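Local coordinates for protein insect group II chitinase (Ostrinia furnacalis, PDB 5Y2A) that hydrolyses chitin, cutting its beta-1,4-linked N-acetylglucosamine chains, as a catalytic domain of an insect family 18 chitinase, at residues Phe252-Gly257 with Leu262-Tyr267; Pro308-Asp313 with Val317-Asp322; Asp147-Leu152 with Met185-Ile190; Lys75-Leu80 with Leu162-Val167. All blocks are in the same frame, centred on the assembly; numbering follows the deposited sequence.

How the contacts relate
Two pairs of contacts lie on opposite sides of the chain's centre. Contacts 3 and 4 belong to the TIM barrel, their centres 11 Å apart: Asp188 N lies 2.7 Å from Leu163 O, probably a hydrogen bond from the residue leading into strand 189-192 to strand 162-167. Contacts 1 and 2, centres 14 Å apart, are hairpins at and beyond the end of strand 241-254, consistent with the alpha+beta insertion of many family 18 chitinases; Leu262 CG packs on Tyr309 CE1 at 4.1 Å, and both hairpins touch the second subunit. Contacts 1 and 3 are about 42 Å apart between centres. Contact 4 comes close to the family's acidic motif through Asp121; the glycan at Tyr212, Asn225 and Asn229 meets residues of none of them.

Contact 1 of 4, residues Phe252-Gly257 with Leu262-Tyr267; sequences FSVVEG and LGAPTY
The Tyr267 ring carries the CB of Ser253 over one face, a CH-pi contact 3.8 Å from the ring centroid and displaced toward the rim where the hydroxyl sits. At its edge, in plane, lie Val254 O and Val255 N, the carbonyl oxygen 3.3 Å from Tyr267 CE2. The second ring, that of Phe252, is approached obliquely by the Thr266 methyl, whose CG2 is 3.7 Å from Phe252 CD2. Tyr267 can lie along the partner strand because its CG is tucked between its own backbone N and carbonyl carbon (chi1 65°). This is a beta hairpin, strand 241-254 returning as strand 266-269, in what is probably the insertion domain of a family 18 chitinase. Val254 and Thr266 form a non-hydrogen-bonded antiparallel pair with diverging side chains, and a backbone bond flanks it on each side: Tyr267 N to Ser253 O at 3.0 Å, and Val255 N to Pro265 O at 2.9 Å. That second carbonyl also meets Val254 CG1, while the same methyl packs on Ala264 CB at 3.9 Å. One water donates to both Ser253 OG and Tyr267 OH. Each hydroxyl has further partners, Gly269 O and Gln315 for the serine and Asp314 for the tyrosine. The chain turns a corner at Tyr267, which packs against Gly88 of the second subunit.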
loop_
_atom_site.group_PDB
_atom_site.type_symbol
_atom_site.label_atom_id
_atom_site.label_comp_id
_atom_site.label_asym_id
_atom_site.label_seq_id
_atom_site.Cartn_x
_atom_site.Cartn_y
_atom_site.Cartn_z
ATOM N N PHE A 252 -7.848 -12.022 5.456
ATOM C CA PHE A 252 -8.646 -12.222 4.259
ATOM C C PHE A 252 -10.087 -11.822 4.531
ATOM O O PHE A 252 -10.570 -11.907 5.663
ATOM C CB PHE A 252 -8.678 -13.690 3.796
ATOM C CG PHE A 252 -7.326 -14.331 3.595
ATOM C CD1 PHE A 252 -6.536 -14.694 4.677
ATOM C CD2 PHE A 252 -6.891 -14.652 2.319
ATOM C CE1 PHE A 252 -5.317 -15.318 4.486
ATOM C CE2 PHE A 252 -5.673 -15.280 2.123
ATOM C CZ PHE A 252 -4.886 -15.611 3.204
ATOM N N SER A 253 -10.778 -11.414 3.471
ATOM C CA SER A 253 -12.235 -11.310 3.468
ATOM C C SER A 253 -12.783 -12.439 2.595
ATOM O O SER A 253 -12.423 -12.536 1.419
ATOM C CB SER A 253 -12.685 -9.941 2.957
ATOM O OG SER A 253 -12.198 -8.898 3.800
ATOM N N VAL A 254 -13.648 -13.295 3.176
ATOM C CA VAL A 254 -14.063 -14.548 2.545
ATOM C C VAL A 254 -15.358 -14.343 1.764
ATOM O O VAL A 254 -16.282 -13.663 2.226
ATOM C CB VAL A 254 -14.226 -15.660 3.601
ATOM C CG1 VAL A 254 -14.624 -16.999 2.933
ATOM C CG2 VAL A 254 -12.930 -15.843 4.405
ATOM N N VAL A 255 -15.431 -14.954 0.576
ATOM C CA VAL A 255 -16.640 -14.884 -0.240
ATOM C C VAL A 255 -17.837 -15.400 0.554
ATOM O O VAL A 255 -17.748 -16.405 1.270
ATOM C CB VAL A 255 -16.436 -15.671 -1.545
ATOM C CG1 VAL A 255 -17.754 -15.871 -2.278
ATOM C CG2 VAL A 255 -15.420 -14.967 -2.439
ATOM N N GLU A 256 -18.962 -14.692 0.449
ATOM C CA GLU A 256 -20.182 -15.086 1.150
ATOM C C GLU A 256 -20.513 -16.551 0.889
ATOM O O GLU A 256 -20.453 -17.020 -0.251
ATOM C CB GLU A 256 -21.359 -14.222 0.703
ATOM C CG GLU A 256 -22.613 -14.427 1.542
ATOM C CD GLU A 256 -23.656 -13.360 1.293
ATOM O OE1 GLU A 256 -24.451 -13.543 0.348
ATOM O OE2 GLU A 256 -23.676 -12.339 2.012
ATOM N N GLY A 257 -20.830 -17.276 1.957
ATOM C CA GLY A 257 -21.233 -18.662 1.847
ATOM C C GLY A 257 -20.116 -19.659 1.637
ATOM O O GLY A 257 -20.402 -20.851 1.474
ATOM N N LEU A 262 -9.840 -23.755 5.494
ATOM C CA LEU A 262 -8.683 -23.476 4.657
ATOM C C LEU A 262 -9.069 -23.656 3.194
ATOM O O LEU A 262 -9.841 -24.556 2.853
ATOM C CB LEU A 262 -7.543 -24.425 5.022
ATOM C CG LEU A 262 -6.844 -24.179 6.358
ATOM C CD1 LEU A 262 -6.019 -25.410 6.673
ATOM C CD2 LEU A 262 -5.989 -22.907 6.356
ATOM N N GLY A 263 -8.538 -22.795 2.333
ATOM C CA GLY A 263 -8.855 -22.860 0.918
ATOM C C GLY A 263 -10.173 -22.233 0.508
ATOM O O GLY A 263 -10.548 -22.333 -0.663
ATOM N N ALA A 264 -10.887 -21.600 1.443
ATOM C CA ALA A 264 -12.136 -20.928 1.087
ATOM C C ALA A 264 -11.841 -19.725 0.200
ATOM O O ALA A 264 -10.923 -18.954 0.505
ATOM C CB ALA A 264 -12.878 -20.476 2.341
ATOM N N PRO A 265 -12.584 -19.529 -0.888
ATOM C CA PRO A 265 -12.308 -18.392 -1.778
ATOM C C PRO A 265 -12.482 -17.051 -1.077
ATOM O O PRO A 265 -13.375 -16.867 -0.248
ATOM C CB PRO A 265 -13.337 -18.569 -2.906
ATOM C CG PRO A 265 -13.640 -20.024 -2.894
ATOM C CD PRO A 265 -13.611 -20.422 -1.449
ATOM N N THR A 266 -11.616 -16.108 -1.431
ATOM C CA THR A 266 -11.615 -14.784 -0.832
ATOM C C THR A 266 -11.690 -13.732 -1.926
ATOM O O THR A 266 -11.343 -13.983 -3.083
ATOM C CB THR A 266 -10.365 -14.559 0.030
ATOM O OG1 THR A 266 -9.198 -14.733 -0.777
ATOM C CG2 THR A 266 -10.335 -15.561 1.178
ATOM N N TYR A 267 -12.147 -12.540 -1.544
ATOM C CA TYR A 267 -12.300 -11.439 -2.480
ATOM C C TYR A 267 -11.452 -10.216 -2.149
ATOM O O TYR A 267 -11.387 -9.295 -2.971
ATOM C CB TYR A 267 -13.778 -11.021 -2.567
ATOM C CG TYR A 267 -14.338 -10.448 -1.282
ATOM C CD1 TYR A 267 -14.237 -9.092 -1.001
ATOM C CD2 TYR A 267 -14.973 -11.261 -0.352
ATOM C CE1 TYR A 267 -14.739 -8.563 0.165
ATOM C CE2 TYR A 267 -15.492 -10.735 0.824
ATOM C CZ TYR A 267 -15.373 -9.385 1.074
ATOM O OH TYR A 267 -15.877 -8.849 2.245
HETATM O O HOH W 1 -13.897 -6.649 3.391
#

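Contact 2 of 4, residues Pro308-Asp313 with Val317-Asp322; sequences PYATHD and VSFDDD
Pro308 and Phe319 cross at about a right angle, the proline's CG standing over one face of the phenyl ring at 4.0 Å from its centroid, a CH-pi contact. The ring is brought there by a first torsion of 60°, which folds Phe319 back across the neighbouring strand instead of out along its own. Its CE1 corner then reaches Ala310 CB at 4.0 Å, and Ala310 N and Val317 O sit at the ring's edge, in its plane. Past the proline, Asp321 crosses obliquely, its OD1 3.7 Å from Pro308 CD. That carboxylate N-caps helix 322-334 through Met324 N and forms a salt bridge with Arg300. Replacing Phe319 with an alanine would probably leave Pro308 CG without the ring face it rests on and open a gap towards Phe284 and Ile287 of helix 284-292. The backbones are joined by Phe319 N to Pro308 O at 3.1 Å and by a reciprocal pair between Ala310 and Val317, Ala310 N to Val317 O being 2.8 Å. Tyr309 and Ser318 point to one face of the sheet, Ala310 and Val317 to the other; Tyr309 stacks with Trp316 and His299. Strands 309-312 and 315-318 thus make a tight antiparallel beta hairpin, consistent with the alpha+beta insertion between the last two barrel strands of family 18 chitinases.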
loop_
_atom_site.group_PDB
_atom_site.type_symbol
_atom_site.label_atom_id
_atom_site.label_comp_id
_atom_site.label_asym_id
_atom_site.label_seq_id
_atom_site.Cartn_x
_atom_site.Cartn_y
_atom_site.Cartn_z
ATOM N N PRO A 308 -2.715 -21.581 14.172
ATOM C CA PRO A 308 -4.151 -21.290 14.204
ATOM C C PRO A 308 -4.560 -20.260 13.158
ATOM O O PRO A 308 -3.736 -19.614 12.507
ATOM C CB PRO A 308 -4.365 -20.740 15.618
ATOM C CG PRO A 308 -3.040 -20.182 16.010
ATOM C CD PRO A 308 -2.009 -21.052 15.355
ATOM N N TYR A 309 -5.875 -20.136 12.996
ATOM C CA TYR A 309 -6.469 -18.978 12.341
ATOM C C TYR A 309 -7.707 -18.566 13.130
ATOM O O TYR A 309 -8.277 -19.352 13.896
ATOM C CB TYR A 309 -6.779 -19.233 10.849
ATOM C CG TYR A 309 -7.721 -20.380 10.539
ATOM C CD1 TYR A 309 -7.234 -21.661 10.311
ATOM C CD2 TYR A 309 -9.092 -20.174 10.440
ATOM C CE1 TYR A 309 -8.098 -22.719 10.010
ATOM C CE2 TYR A 309 -9.960 -21.220 10.138
ATOM C CZ TYR A 309 -9.455 -22.490 9.928
ATOM O OH TYR A 309 -10.304 -23.538 9.633
ATOM N N ALA A 310 -8.084 -17.300 12.983
ATOM C CA ALA A 310 -9.191 -16.736 13.725
ATOM C C ALA A 310 -10.204 -16.152 12.753
ATOM O O ALA A 310 -9.832 -15.627 11.696
ATOM C CB ALA A 310 -8.716 -15.670 14.723
ATOM N N THR A 311 -11.484 -16.231 13.112
ATOM C CA THR A 311 -12.546 -15.847 12.199
ATOM C C THR A 311 -13.628 -15.043 12.916
ATOM O O THR A 311 -13.857 -15.199 14.116
ATOM C CB THR A 311 -13.216 -17.058 11.540
ATOM O OG1 THR A 311 -13.800 -17.880 12.557
ATOM C CG2 THR A 311 -12.209 -17.863 10.709
ATOM N N HIS A 312 -14.289 -14.184 12.137
ATOM C CA HIS A 312 -15.443 -13.406 12.549
ATOM C C HIS A 312 -16.103 -12.874 11.292
ATOM O O HIS A 312 -15.441 -12.238 10.470
ATOM C CB HIS A 312 -15.041 -12.246 13.471
ATOM C CG HIS A 312 -16.193 -11.432 13.961
ATOM N ND1 HIS A 312 -16.991 -11.816 15.019
ATOM C CD2 HIS A 312 -16.688 -10.247 13.525
ATOM C CE1 HIS A 312 -17.923 -10.899 15.222
ATOM N NE2 HIS A 312 -17.763 -9.938 14.326
ATOM N N ASP A 313 -17.416 -13.114 11.159
ATOM C CA ASP A 313 -18.171 -12.784 9.941
ATOM C C ASP A 313 -17.377 -13.352 8.761
ATOM O O ASP A 313 -16.987 -14.528 8.812
ATOM C CB ASP A 313 -18.445 -11.295 9.890
ATOM C CG ASP A 313 -19.382 -10.920 8.765
ATOM O OD1 ASP A 313 -20.604 -11.136 8.892
ATOM O OD2 ASP A 313 -18.883 -10.468 7.714
ATOM N N VAL A 317 -7.994 -14.684 9.538
ATOM C CA VAL A 317 -6.578 -14.346 9.659
ATOM C C VAL A 317 -5.826 -15.555 10.204
ATOM O O VAL A 317 -6.231 -16.144 11.211
ATOM C CB VAL A 317 -6.351 -13.103 10.547
ATOM C CG1 VAL A 317 -6.906 -13.305 11.964
ATOM C CG2 VAL A 317 -4.867 -12.700 10.575
ATOM N N SER A 318 -4.737 -15.925 9.538
ATOM C CA SER A 318 -3.871 -17.010 9.978
ATOM C C SER A 318 -2.593 -16.443 10.582
ATOM O O SER A 318 -2.090 -15.412 10.139
ATOM C CB SER A 318 -3.525 -17.934 8.813
ATOM O OG SER A 318 -2.934 -17.204 7.745
ATOM N N PHE A 319 -2.056 -17.131 11.586
ATOM C CA PHE A 319 -0.961 -16.566 12.371
ATOM C C PHE A 319 -0.323 -17.670 13.201
ATOM O O PHE A 319 -0.897 -18.748 13.382
ATOM C CB PHE A 319 -1.472 -15.447 13.287
ATOM C CG PHE A 319 -2.527 -15.908 14.264
ATOM C CD1 PHE A 319 -3.858 -16.038 13.869
ATOM C CD2 PHE A 319 -2.188 -16.219 15.575
ATOM C CE1 PHE A 319 -4.825 -16.478 14.765
ATOM C CE2 PHE A 319 -3.152 -16.649 16.475
ATOM C CZ PHE A 319 -4.470 -16.776 16.068
ATOM N N ASP A 320 0.866 -17.375 13.730
ATOM C CA ASP A 320 1.518 -18.228 14.716
ATOM C C ASP A 320 1.229 -17.687 16.112
ATOM O O ASP A 320 1.388 -16.487 16.363
ATOM C CB ASP A 320 3.031 -18.303 14.487
ATOM C CG ASP A 320 3.402 -19.222 13.345
ATOM O OD1 ASP A 320 2.504 -19.917 12.834
ATOM O OD2 ASP A 320 4.591 -19.258 12.957
ATOM N N ASP A 321 0.817 -18.575 17.015
ATOM C CA ASP A 321 0.620 -18.232 18.410
ATOM C C ASP A 321 1.818 -18.723 19.219
ATOM O O ASP A 321 2.818 -19.193 18.664
ATOM C CB ASP A 321 -0.703 -18.822 18.927
ATOM C CG ASP A 321 -0.657 -20.342 19.093
ATOM O OD1 ASP A 321 0.135 -21.021 18.407
ATOM O OD2 ASP A 321 -1.445 -20.865 19.907
ATOM N N ASP A 322 1.709 -18.624 20.550
ATOM C CA ASP A 322 2.778 -19.077 21.439
ATOM C C ASP A 322 3.177 -20.518 21.168
ATOM O O ASP A 322 4.367 -20.847 21.147
ATOM C CB ASP A 322 2.343 -18.932 22.896
ATOM C CG ASP A 322 3.026 -17.794 23.586
ATOM O OD1 ASP A 322 4.015 -17.294 23.018
ATOM O OD2 ASP A 322 2.592 -17.404 24.690
#

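Contact 3 of 4, residues Asp147-Leu152 with Met185-Ile190; sequences DLVKEL and MNLDWI
Asn186 ND2 gives a hydrogen bond to Ala182 O, one turn back in its own helix, and on the way lies 3.5 Å from Lys150 CG. The amide so held lies against the lysine's aliphatic part, with Asn186 OD1 4.0 Å from Lys150 CA. Contact between the two is therefore van der Waals, the amide nitrogen being engaged with its own helix. Beside it, the CG1 methyl of Val149 fits between two consecutive residues: it touches Asn186 CB at 3.6 Å and Leu187 CD2 at 3.7 Å. That branch stands opposite the backbone N of the valine (chi1 168°), which turns it towards the incoming chain. A glycine in place of Asn186 would probably open a gap beside the valine methyl and leave Ala182 O without its side-chain mate. Asn186 is the last residue of helix 180-186, and its carbonyl oxygen is taken by Arg153, which also makes a salt bridge with Asp188; one guanidinium thus ties the helix end and the following turn to helix 141-159. From there Leu187 packs on Leu163 of strand 162-167, and the chain enters strand 189-192. Val149 also meets Leu183, whereas Leu148 and Leu152 face helix 98-115, so that helix 141-159 lies between its neighbours in the outer helical layer of the TIM barrel.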
loop_
_atom_site.group_PDB
_atom_site.type_symbol
_atom_site.label_atom_id
_atom_site.label_comp_id
_atom_site.label_asym_id
_atom_site.label_seq_id
_atom_site.Cartn_x
_atom_site.Cartn_y
_atom_site.Cartn_z
ATOM N N ASP A 147 28.868 -12.695 -5.850
ATOM C CA ASP A 147 30.110 -11.931 -5.883
ATOM C C ASP A 147 30.061 -10.748 -4.921
ATOM O O ASP A 147 31.047 -10.464 -4.232
ATOM C CB ASP A 147 30.387 -11.460 -7.311
ATOM C CG ASP A 147 30.829 -12.594 -8.222
ATOM O OD1 ASP A 147 31.333 -13.611 -7.704
ATOM O OD2 ASP A 147 30.650 -12.479 -9.452
ATOM N N LEU A 148 28.925 -10.044 -4.860
ATOM C CA LEU A 148 28.785 -8.971 -3.878
ATOM C C LEU A 148 29.004 -9.497 -2.466
ATOM O O LEU A 148 29.702 -8.871 -1.659
ATOM C CB LEU A 148 27.400 -8.322 -3.992
ATOM C CG LEU A 148 27.136 -7.185 -3.000
ATOM C CD1 LEU A 148 27.996 -5.964 -3.327
ATOM C CD2 LEU A 148 25.660 -6.806 -2.954
ATOM N N VAL A 149 28.411 -10.651 -2.152
ATOM C CA VAL A 149 28.557 -11.227 -0.818
ATOM C C VAL A 149 30.016 -11.591 -0.545
ATOM O O VAL A 149 30.555 -11.295 0.528
ATOM C CB VAL A 149 27.628 -12.442 -0.657
ATOM C CG1 VAL A 149 27.987 -13.216 0.595
ATOM C CG2 VAL A 149 26.170 -11.987 -0.612
ATOM N N LYS A 150 30.677 -12.242 -1.509
ATOM C CA LYS A 150 32.089 -12.579 -1.314
ATOM C C LYS A 150 32.932 -11.332 -1.073
ATOM O O LYS A 150 33.800 -11.319 -0.191
ATOM C CB LYS A 150 32.638 -13.351 -2.516
ATOM C CG LYS A 150 32.160 -14.780 -2.643
ATOM C CD LYS A 150 32.909 -15.488 -3.761
ATOM C CE LYS A 150 32.008 -15.764 -4.949
ATOM N NZ LYS A 150 31.268 -17.045 -4.792
ATOM N N GLU A 151 32.677 -10.265 -1.833
ATOM C CA GLU A 151 33.496 -9.065 -1.705
ATOM C C GLU A 151 33.193 -8.319 -0.416
ATOM O O GLU A 151 34.109 -7.790 0.225
ATOM C CB GLU A 151 33.295 -8.169 -2.924
ATOM C CG GLU A 151 33.814 -8.822 -4.193
ATOM C CD GLU A 151 33.134 -8.313 -5.442
ATOM O OE1 GLU A 151 32.399 -7.304 -5.359
ATOM O OE2 GLU A 151 33.314 -8.943 -6.506
ATOM N N LEU A 152 31.919 -8.268 -0.014
ATOM C CA LEU A 152 31.589 -7.737 1.305
ATOM C C LEU A 152 32.239 -8.568 2.405
ATOM O O LEU A 152 32.736 -8.019 3.394
ATOM C CB LEU A 152 30.073 -7.691 1.497
ATOM C CG LEU A 152 29.308 -6.573 0.784
ATOM C CD1 LEU A 152 27.819 -6.917 0.668
ATOM C CD2 LEU A 152 29.499 -5.262 1.523
ATOM N N MET A 185 28.766 -20.268 2.974
ATOM C CA MET A 185 30.152 -20.130 3.409
ATOM C C MET A 185 30.492 -18.690 3.770
ATOM O O MET A 185 31.262 -18.446 4.706
ATOM C CB MET A 185 31.094 -20.628 2.317
ATOM C CG MET A 185 32.557 -20.692 2.733
ATOM S SD MET A 185 33.542 -21.178 1.313
ATOM C CE MET A 185 33.269 -19.758 0.266
ATOM N N ASN A 186 29.938 -17.722 3.037
ATOM C CA ASN A 186 30.359 -16.334 3.175
ATOM C C ASN A 186 29.496 -15.513 4.127
ATOM O O ASN A 186 29.889 -14.397 4.481
ATOM C CB ASN A 186 30.397 -15.660 1.797
ATOM C CG ASN A 186 31.614 -16.075 0.975
ATOM O OD1 ASN A 186 32.725 -15.628 1.235
ATOM N ND2 ASN A 186 31.402 -16.923 -0.019
ATOM N N LEU A 187 28.341 -16.016 4.551
ATOM C CA LEU A 187 27.467 -15.280 5.457
ATOM C C LEU A 187 27.600 -15.800 6.882
ATOM O O LEU A 187 27.773 -17.003 7.100
ATOM C CB LEU A 187 26.010 -15.384 5.006
ATOM C CG LEU A 187 25.690 -14.775 3.644
ATOM C CD1 LEU A 187 24.251 -15.094 3.256
ATOM C CD2 LEU A 187 25.924 -13.267 3.661
ATOM N N ASP A 188 27.509 -14.884 7.854
ATOM C CA ASP A 188 27.506 -15.282 9.259
ATOM C C ASP A 188 26.214 -15.991 9.643
ATOM O O ASP A 188 26.217 -16.827 10.553
ATOM C CB ASP A 188 27.731 -14.066 10.157
ATOM C CG ASP A 188 29.129 -13.486 10.007
ATOM O OD1 ASP A 188 30.098 -14.135 10.454
ATOM O OD2 ASP A 188 29.259 -12.385 9.442
ATOM N N TRP A 189 25.104 -15.661 8.987
ATOM C CA TRP A 189 23.891 -16.460 9.099
ATOM C C TRP A 189 22.995 -16.147 7.914
ATOM O O TRP A 189 23.140 -15.115 7.250
ATOM C CB TRP A 189 23.153 -16.232 10.432
ATOM C CG TRP A 189 22.619 -14.839 10.639
ATOM C CD1 TRP A 189 21.391 -14.365 10.273
ATOM C CD2 TRP A 189 23.295 -13.753 11.284
ATOM N NE1 TRP A 189 21.266 -13.043 10.639
ATOM C CE2 TRP A 189 22.421 -12.645 11.260
ATOM C CE3 TRP A 189 24.559 -13.606 11.869
ATOM C CZ2 TRP A 189 22.772 -11.404 11.794
ATOM C CZ3 TRP A 189 24.908 -12.373 12.401
ATOM C CH2 TRP A 189 24.014 -11.289 12.361
ATOM N N ILE A 190 22.087 -17.076 7.642
ATOM C CA ILE A 190 21.093 -16.946 6.585
ATOM C C ILE A 190 19.732 -16.937 7.262
ATOM O O ILE A 190 19.327 -17.938 7.863
ATOM C CB ILE A 190 21.196 -18.085 5.564
ATOM C CG1 ILE A 190 22.524 -18.015 4.809
ATOM C CG2 ILE A 190 20.036 -18.052 4.602
ATOM C CD1 ILE A 190 22.826 -19.273 4.044
#

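Contact 4 of 4, residues Lys75-Leu80 with Leu162-Val167; sequences KVLLGL and LLSAAV
Leu162 comes first and meets two residues of strand 75-80. Its CD1 methyl rests against the aliphatic part of Lys75, closest to Lys75 CG at 3.8 Å, the two side chains crossing at about a right angle. The lysine is bent at its second torsion (chi2 -73°), which lays CB, CG and CD around that methyl before the chain runs on to its exposed end. Leu162 also touches Leu77, with Leu162 CB 4.0 Å from Leu77 CD2 and the two CD1 methyls 4.1 Å apart. His34 of strand 34-42 packs against both Lys75 and Leu162. Leu163 points the other way, out of the barrel, to Leu152 and Phe156 of helix 141-159. With Ser164 the strand turns inward again: its OG lies 3.7 Å from Leu77 CD2, the same methyl that meets Leu162, and is hydrogen-bonded to Asp121 OD1. Trp189 packs on both Ser164 and Leu77. The two strands do not pair directly. Strand 119-123 runs between them, and their axes, at 49° to each other, come no nearer than 8.5 Å, so the side chains meet inside the TIM barrel, over the strand between them. Asp121 belongs to the acidic DxxDxDxE signature of family 18. The chemistry is thus almost wholly apolar, leucine methyls against a lysine chain and a serine; the serine hydroxyl, buried beside a leucine methyl, has its polar need met by Asp121 of the intervening strand.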
loop_
_atom_site.group_PDB
_atom_site.type_symbol
_atom_site.label_atom_id
_atom_site.label_comp_id
_atom_site.label_asym_id
_atom_site.label_seq_id
_atom_site.Cartn_x
_atom_site.Cartn_y
_atom_site.Cartn_z
ATOM N N LYS A 75 24.576 -7.777 19.100
ATOM C CA LYS A 75 25.151 -7.262 17.869
ATOM C C LYS A 75 24.049 -6.539 17.108
ATOM O O LYS A 75 22.922 -7.032 17.029
ATOM C CB LYS A 75 25.725 -8.402 17.029
ATOM C CG LYS A 75 26.915 -9.107 17.679
ATOM C CD LYS A 75 28.138 -8.207 17.619
ATOM C CE LYS A 75 29.336 -8.833 18.288
ATOM N NZ LYS A 75 30.562 -8.026 18.009
ATOM N N VAL A 76 24.367 -5.360 16.570
ATOM C CA VAL A 76 23.380 -4.525 15.881
ATOM C C VAL A 76 23.844 -4.290 14.449
ATOM O O VAL A 76 24.895 -3.672 14.219
ATOM C CB VAL A 76 23.144 -3.194 16.614
ATOM C CG1 VAL A 76 22.060 -2.374 15.908
ATOM C CG2 VAL A 76 22.748 -3.458 18.062
ATOM N N LEU A 77 23.062 -4.780 13.489
ATOM C CA LEU A 77 23.356 -4.653 12.070
ATOM C C LEU A 77 22.315 -3.765 11.402
ATOM O O LEU A 77 21.182 -3.627 11.870
ATOM C CB LEU A 77 23.374 -6.019 11.370
ATOM C CG LEU A 77 24.509 -7.005 11.668
ATOM C CD1 LEU A 77 24.367 -7.592 13.060
ATOM C CD2 LEU A 77 24.525 -8.104 10.624
ATOM N N LEU A 78 22.709 -3.176 10.279
ATOM C CA LEU A 78 21.793 -2.402 9.456
ATOM C C LEU A 78 21.211 -3.311 8.384
ATOM O O LEU A 78 21.951 -4.032 7.708
ATOM C CB LEU A 78 22.518 -1.216 8.811
ATOM C CG LEU A 78 21.681 -0.391 7.834
ATOM C CD1 LEU A 78 20.536 0.279 8.576
ATOM C CD2 LEU A 78 22.557 0.641 7.128
ATOM N N GLY A 79 19.887 -3.298 8.245
ATOM C CA GLY A 79 19.236 -4.045 7.184
ATOM C C GLY A 79 19.059 -3.177 5.953
ATOM O O GLY A 79 18.618 -2.031 6.051
ATOM N N LEU A 80 19.424 -3.722 4.796
ATOM C CA LEU A 80 19.338 -3.014 3.525
ATOM C C LEU A 80 18.305 -3.684 2.634
ATOM O O LEU A 80 18.363 -4.899 2.422
ATOM C CB LEU A 80 20.689 -2.985 2.807
ATOM C CG LEU A 80 20.689 -2.449 1.370
ATOM C CD1 LEU A 80 20.386 -0.954 1.342
ATOM C CD2 LEU A 80 22.017 -2.736 0.667
ATOM N N LEU A 162 29.941 -8.149 10.729
ATOM C CA LEU A 162 29.101 -9.296 10.430
ATOM C C LEU A 162 28.348 -9.061 9.129
ATOM O O LEU A 162 28.008 -7.928 8.783
ATOM C CB LEU A 162 28.106 -9.549 11.568
ATOM C CG LEU A 162 28.729 -9.849 12.932
ATOM C CD1 LEU A 162 27.662 -9.900 14.020
ATOM C CD2 LEU A 162 29.484 -11.171 12.856
ATOM N N LEU A 163 28.102 -10.147 8.402
ATOM C CA LEU A 163 27.382 -10.089 7.137
ATOM C C LEU A 163 26.340 -11.193 7.139
ATOM O O LEU A 163 26.675 -12.364 7.343
ATOM C CB LEU A 163 28.335 -10.245 5.947
ATOM C CG LEU A 163 27.711 -10.166 4.553
ATOM C CD1 LEU A 163 27.171 -8.767 4.278
ATOM C CD2 LEU A 163 28.712 -10.594 3.482
ATOM N N SER A 164 25.078 -10.821 6.924
ATOM C CA SER A 164 23.981 -11.773 6.897
ATOM C C SER A 164 23.057 -11.431 5.738
ATOM O O SER A 164 23.182 -10.381 5.103
ATOM C CB SER A 164 23.209 -11.769 8.220
ATOM O OG SER A 164 22.694 -10.479 8.500
ATOM N N ALA A 165 22.116 -12.330 5.462
ATOM C CA ALA A 165 21.131 -12.061 4.429
ATOM C C ALA A 165 19.804 -12.687 4.813
ATOM O O ALA A 165 19.761 -13.779 5.389
ATOM C CB ALA A 165 21.582 -12.594 3.061
ATOM N N ALA A 166 18.725 -11.985 4.480
ATOM C CA ALA A 166 17.384 -12.549 4.525
ATOM C C ALA A 166 17.037 -13.071 3.134
ATOM O O ALA A 166 17.217 -12.362 2.140
ATOM C CB ALA A 166 16.376 -11.494 4.975
ATOM N N VAL A 167 16.527 -14.302 3.064
ATOM C CA VAL A 167 16.397 -15.013 1.799
ATOM C C VAL A 167 15.014 -15.638 1.661
ATOM O O VAL A 167 14.306 -15.881 2.639
ATOM C CB VAL A 167 17.469 -16.108 1.654
ATOM C CG1 VAL A 167 18.863 -15.497 1.717
ATOM C CG2 VAL A 167 17.279 -17.137 2.749
#